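Local coordinates for Lin2118 protein (Listeria innocua, PDB 3OOU) that probably binds specific DNA sequences as a transcription regulator, this chain being the C-terminal AraC-type helix-turn-helix part of a longer response-regulator protein, at residues G21-L24 / K25-G28; K63-L66 / L67-D71. All blocks are in the same frame, centred on the assembly; numbering follows the deposited sequence.

Contact 1: G21-L24 / K25-G28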
ATOM      1  N   GLY A  21       6.332  -7.555   1.749  1.00 20.40           N
ATOM      2  CA  GLY A  21       6.230  -7.727   0.310  1.00 20.18           C
ATOM      3  C   GLY A  21       4.922  -8.435   0.020  1.00 19.90           C
ATOM      4  O   GLY A  21       4.634  -9.497   0.582  1.00 20.72           O
HETATM    5  N   MSE A  22       4.123  -7.842  -0.851  1.00 19.28           N
HETATM    6  CA  MSE A  22       2.803  -8.366  -1.139  1.00 18.71           C
HETATM    7  C   MSE A  22       2.429  -8.068  -2.571  1.00 18.08           C
HETATM    8  O   MSE A  22       2.648  -6.958  -3.068  1.00 18.68           O
HETATM    9  CB  MSE A  22       1.770  -7.724  -0.203  1.00 19.13           C
HETATM   10  CG  MSE A  22       0.409  -8.391  -0.248  1.00 20.36           C
HETATM   11 SE   MSE A  22      -0.820  -7.479   0.920  0.70 22.75          SE
HETATM   12  CE  MSE A  22       0.230  -7.423   2.499  1.00 22.61           C
ATOM     13  N   SER A  23       1.851  -9.063  -3.229  1.00 16.86           N
ATOM     14  CA  SER A  23       1.332  -8.891  -4.575  1.00 15.75           C
ATOM     15  C   SER A  23       0.192  -9.872  -4.771  1.00 15.12           C
ATOM     16  O   SER A  23      -0.049 -10.741  -3.912  1.00 15.36           O
ATOM     17  CB  SER A  23       2.430  -9.176  -5.607  1.00 15.76           C
ATOM     18  OG  SER A  23       2.823 -10.542  -5.551  1.00 16.40           O
ATOM     19  N   LEU A  24      -0.495  -9.769  -5.904  1.00 14.46           N
ATOM     20  CA  LEU A  24      -1.482 -10.787  -6.255  1.00 14.56           C
ATOM     21  C   LEU A  24      -0.870 -12.185  -6.267  1.00 14.84           C
ATOM     22  O   LEU A  24      -1.522 -13.145  -5.861  1.00 15.43           O
ATOM     23  CB  LEU A  24      -2.158 -10.476  -7.589  1.00 14.33           C
ATOM     24  CG  LEU A  24      -3.101  -9.270  -7.564  1.00 14.35           C
ATOM     25  CD1 LEU A  24      -3.556  -8.962  -8.975  1.00 14.66           C
ATOM     26  CD2 LEU A  24      -4.292  -9.546  -6.658  1.00 14.72           C
ATOM     27  N   LYS A  25       0.381 -12.299  -6.715  1.00 14.98           N
ATOM     28  CA  LYS A  25       1.050 -13.597  -6.766  1.00 15.18           C
ATOM     29  C   LYS A  25       1.323 -14.150  -5.363  1.00 15.22           C
ATOM     30  O   LYS A  25       1.068 -15.326  -5.106  1.00 15.54           O
ATOM     31  CB  LYS A  25       2.342 -13.528  -7.589  1.00 15.73           C
ATOM     32  CG  LYS A  25       2.107 -13.369  -9.078  1.00 17.96           C
ATOM     33  CD  LYS A  25       3.427 -13.464  -9.837  1.00 21.95           C
ATOM     34  CE  LYS A  25       3.242 -13.123 -11.306  1.00 24.86           C
ATOM     35  NZ  LYS A  25       2.954 -11.668 -11.486  1.00 27.67           N
ATOM     36  N   THR A  26       1.816 -13.315  -4.448  1.00 14.97           N
ATOM     37  CA  THR A  26       2.095 -13.812  -3.093  1.00 15.38           C
ATOM     38  C   THR A  26       0.784 -14.147  -2.375  1.00 15.46           C
ATOM     39  O   THR A  26       0.706 -15.152  -1.674  1.00 15.90           O
ATOM     40  CB  THR A  26       2.961 -12.849  -2.225  1.00 15.26           C
ATOM     41  OG1 THR A  26       2.228 -11.655  -1.919  1.00 15.86           O
ATOM     42  CG2 THR A  26       4.269 -12.488  -2.937  1.00 15.40           C
ATOM     43  N   LEU A  27      -0.243 -13.327  -2.586  1.00 15.55           N
ATOM     44  CA  LEU A  27      -1.561 -13.586  -1.997  1.00 15.89           C
ATOM     45  C   LEU A  27      -2.166 -14.859  -2.556  1.00 15.93           C
ATOM     46  O   LEU A  27      -2.722 -15.657  -1.811  1.00 16.38           O
ATOM     47  CB  LEU A  27      -2.509 -12.416  -2.232  1.00 16.17           C
ATOM     48  CG  LEU A  27      -2.223 -11.180  -1.392  1.00 17.83           C
ATOM     49  CD1 LEU A  27      -2.930 -10.002  -2.014  1.00 18.78           C
ATOM     50  CD2 LEU A  27      -2.672 -11.366   0.054  1.00 20.36           C
ATOM     51  N   GLY A  28      -2.032 -15.057  -3.862  1.00 15.98           N
ATOM     52  CA  GLY A  28      -2.542 -16.267  -4.507  1.00 16.24           C
ATOM     53  C   GLY A  28      -1.889 -17.506  -3.930  1.00 17.05           C
ATOM     54  O   GLY A  28      -2.550 -18.524  -3.698  1.00 16.87           O
TER

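Contact 2: K63-L66 / L67-D71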
ATOM      1  N   LYS A  63       2.121   8.866   5.344  1.00 17.14           N
ATOM      2  CA  LYS A  63       1.867  10.287   5.556  1.00 18.12           C
ATOM      3  C   LYS A  63       1.686  10.627   7.037  1.00 18.36           C
ATOM      4  O   LYS A  63       2.055  11.718   7.468  1.00 19.52           O
ATOM      5  CB  LYS A  63       0.714  10.794   4.683  1.00 18.55           C
ATOM      6  CG  LYS A  63      -0.684  10.483   5.160  1.00 19.44           C
ATOM      7  CD  LYS A  63      -1.686  10.857   4.079  1.00 22.99           C
ATOM      8  CE  LYS A  63      -3.113  10.823   4.583  1.00 24.10           C
ATOM      9  NZ  LYS A  63      -4.065  11.023   3.446  1.00 25.51           N
ATOM     10  N   GLU A  64       1.148   9.686   7.815  1.00 17.78           N
ATOM     11  CA  GLU A  64       1.036   9.914   9.244  0.50 17.79           C
ATOM     12  C   GLU A  64       2.392   9.715   9.922  1.00 18.14           C
ATOM     13  O   GLU A  64       2.759  10.493  10.799  1.00 18.16           O
ATOM     14  CB  GLU A  64      -0.047   9.030   9.863  0.50 17.51           C
ATOM     15  CG  GLU A  64      -0.296   9.307  11.335  0.50 17.08           C
ATOM     16  CD  GLU A  64      -0.870  10.680  11.610  0.50 17.30           C
ATOM     17  OE1 GLU A  64      -1.218  11.403  10.654  0.50 17.26           O
ATOM     18  OE2 GLU A  64      -0.984  11.030  12.801  0.50 17.92           O
ATOM     19  N   GLU A  65       3.147   8.701   9.495  1.00 18.34           N
ATOM     20  CA  GLU A  65       4.455   8.431  10.078  1.00 19.39           C
ATOM     21  C   GLU A  65       5.420   9.610   9.866  1.00 19.87           C
ATOM     22  O   GLU A  65       6.243   9.915  10.735  1.00 20.57           O
ATOM     23  CB  GLU A  65       5.010   7.112   9.517  1.00 19.62           C
ATOM     24  CG  GLU A  65       6.301   6.611  10.164  1.00 21.47           C
ATOM     25  CD  GLU A  65       6.124   6.011  11.546  1.00 23.89           C
ATOM     26  OE1 GLU A  65       7.156   5.802  12.210  1.00 26.06           O
ATOM     27  OE2 GLU A  65       4.983   5.728  11.976  1.00 24.77           O
ATOM     28  N   LEU A  66       5.276  10.294   8.733  1.00 20.25           N
ATOM     29  CA  LEU A  66       6.105  11.458   8.396  1.00 21.23           C
ATOM     30  C   LEU A  66       5.852  12.641   9.318  1.00 21.58           C
ATOM     31  O   LEU A  66       6.709  13.517   9.475  1.00 22.38           O
ATOM     32  CB  LEU A  66       5.851  11.899   6.956  1.00 21.50           C
ATOM     33  CG  LEU A  66       6.538  11.070   5.875  1.00 22.24           C
ATOM     34  CD1 LEU A  66       5.908  11.384   4.539  1.00 23.60           C
ATOM     35  CD2 LEU A  66       8.043  11.348   5.857  1.00 23.77           C
ATOM     36  N   LEU A  67       4.666  12.681   9.908  1.00 21.48           N
ATOM     37  CA  LEU A  67       4.311  13.788  10.782  1.00 22.06           C
ATOM     38  C   LEU A  67       4.538  13.427  12.239  1.00 22.62           C
ATOM     39  O   LEU A  67       4.840  14.296  13.061  1.00 22.92           O
ATOM     40  CB  LEU A  67       2.860  14.204  10.550  1.00 21.81           C
ATOM     41  CG  LEU A  67       2.468  14.531   9.107  1.00 21.61           C
ATOM     42  CD1 LEU A  67       1.021  14.973   9.054  1.00 22.04           C
ATOM     43  CD2 LEU A  67       3.390  15.600   8.497  1.00 22.24           C
ATOM     44  N   GLN A  68       4.399  12.146  12.557  1.00 22.93           N
ATOM     45  CA  GLN A  68       4.525  11.700  13.938  1.00 24.37           C
ATOM     46  C   GLN A  68       5.967  11.504  14.366  1.00 25.18           C
ATOM     47  O   GLN A  68       6.264  11.489  15.557  1.00 25.84           O
ATOM     48  CB  GLN A  68       3.720  10.417  14.178  1.00 24.31           C
ATOM     49  CG  GLN A  68       2.210  10.616  14.166  1.00 25.18           C
ATOM     50  CD  GLN A  68       1.711  11.614  15.206  1.00 26.78           C
ATOM     51  OE1 GLN A  68       2.369  11.878  16.220  1.00 27.36           O
ATOM     52  NE2 GLN A  68       0.533  12.174  14.954  1.00 27.69           N
ATOM     53  N   THR A  69       6.858  11.345  13.393  1.00 25.67           N
ATOM     54  CA  THR A  69       8.267  11.110  13.680  1.00 26.58           C
ATOM     55  C   THR A  69       9.142  12.064  12.886  1.00 26.95           C
ATOM     56  O   THR A  69       8.695  12.687  11.924  1.00 26.71           O
ATOM     57  CB  THR A  69       8.701   9.659  13.337  1.00 26.34           C
ATOM     58  OG1 THR A  69       8.748   9.494  11.914  1.00 26.33           O
ATOM     59  CG2 THR A  69       7.744   8.631  13.947  1.00 26.49           C
ATOM     60  N   LYS A  70      10.398  12.167  13.304  1.00 28.25           N
ATOM     61  CA  LYS A  70      11.417  12.859  12.527  1.00 29.22           C
ATOM     62  C   LYS A  70      12.367  11.836  11.922  1.00 29.32           C
ATOM     63  O   LYS A  70      13.497  12.161  11.532  1.00 29.75           O
ATOM     64  CB  LYS A  70      12.165  13.865  13.400  1.00 30.04           C
ATOM     65  CG  LYS A  70      11.380  15.142  13.630  1.00 31.93           C
ATOM     66  CD  LYS A  70      12.049  16.047  14.659  1.00 35.25           C
ATOM     67  CE  LYS A  70      11.633  17.503  14.465  1.00 37.49           C
ATOM     68  NZ  LYS A  70      10.149  17.699  14.448  1.00 38.67           N
ATOM     69  N   ASP A  71      11.888  10.596  11.834  1.00 29.08           N
ATOM     70  CA  ASP A  71      12.669   9.505  11.281  1.00 28.88           C
ATOM     71  C   ASP A  71      12.932   9.727   9.799  1.00 27.90           C
ATOM     72  O   ASP A  71      12.247  10.497   9.124  1.00 27.29           O
ATOM     73  CB  ASP A  71      11.972   8.160  11.517  1.00 29.28           C
ATOM     74  CG  ASP A  71      12.014   7.724  12.972  1.00 31.13           C
ATOM     75  OD1 ASP A  71      12.842   8.253  13.749  1.00 33.74           O
ATOM     76  OD2 ASP A  71      11.216   6.842  13.345  1.00 33.03           O
TER
HETATM   77  O   HOH W   1       9.620   5.703  11.310  1.00 35.49           O

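Contact 1: G21-L24 / K25-G28
Ser23, still extended, hands over to the helical backbone of Leu24 to Gly28, and the first turn closes with Leu27 N to Ser23 O at 2.9 Å and Gly28 N to Leu24 O at 2.8 Å. Side chains complete this helix start as a capping box. Ser23 is the N-cap: its OG takes the N-H of Thr26 at 3.1 Å, nearly straight at 163°. In return Thr26 OG1 accepts from Ser23 N at 2.9 Å, so each residue uses its hydroxyl on the other's backbone. Both hydroxyls sit between their own backbone N and carbonyl carbon (chi1 65° for Ser23, 68° for Thr26), which brings Ser23 OG to Thr26 N and Thr26 OG1 to Ser23 N. The methyl CG2 of Thr26 lies 3.6 Å from Ser23 OG. Just ahead of the cap, the selenomethionine Met22 lays its CG 4.0 Å from Leu27 CG, an apolar contact joining the residue before the N-cap to the fourth residue after it, the arrangement of a hydrophobic staple. Met22 also reaches Ile14 and His17 on helix 6-17 and Arg58 on helix 50-68, while Leu24 and Leu27 pack on Phe50 of helix 50-68 and Leu38 of helix 35-46. Leu27 touches Tyr13 of helix 6-17 as well, seating the start of helix 24-31 among all three neighbours.

Contact 2: K63-L66 / L67-D71
Thr69 is the first residue to leave helical geometry at the end of helix 50-68, yet it grips Glu65 O twice: its N and its OG1, the latter at 2.8 Å, arrive from opposite faces of the carbonyl plane. OG1 also takes a weak bond from Asp71 N. Donating to Glu65 O and weakly accepting from Asp71 N, the Thr69 hydroxyl links the end of the helix to the turn. The methyl CG2 of Thr69 rests 3.4 Å from Glu65 OE1, and a water gives hydrogen bonds to both Glu65 OE1 and Asp71 OD2.

In the backbone, Glu64 O receives two donors, Gln68 N at 2.9 Å and Leu67 N at 3.0 Å, the latter from well above the carbonyl plane. In one of the two modelled conformers of Glu64, Gln68 NE2 donates to Glu64 OE2 at 2.9 Å and 164°, a bond that is therefore probably not permanent. There the oxygen lies close to the amide plane of Gln68, but the donor comes to it from above the carboxylate plane, and the two flat groups are turned 43° apart. This Glu64 has CG anti to its backbone N (chi1 -175°) and then bends at chi2, bringing the carboxylate alongside CG of Gln68.

Farther out, Arg104 binds the carbonyls of Leu66, Thr69 and Asp71, while Leu66 packs on Phe92 and Ile76. Glu65 OE1 and Asp71 OD2 are 4.3 Å apart; the water that donates to both, and a long, weak ion pair of Glu65 with Lys79, probably ease their repulsion.

From the N terminus, helix 6-17 runs into a loop that contact 1 ends by starting helix 24-31. Helix 35-46 follows, and the long helix 50-68 then leads from the neighbourhood of contact 1 to contact 2, which turns the chain toward helix 73-79. Both contacts are local and lie in series, neither nested nor crossed. Their centres are about 27 Å apart, on opposite sides of the chain's centre. Helix 50-68 ties the two together: it packs on contact 1 through Phe50 and Arg58, and its last residues form contact 2, beside helices 73-79, 85-96 and 100-107. This is consistent with the two helix-turn-helix halves joined by a linker helix in AraC-type domains.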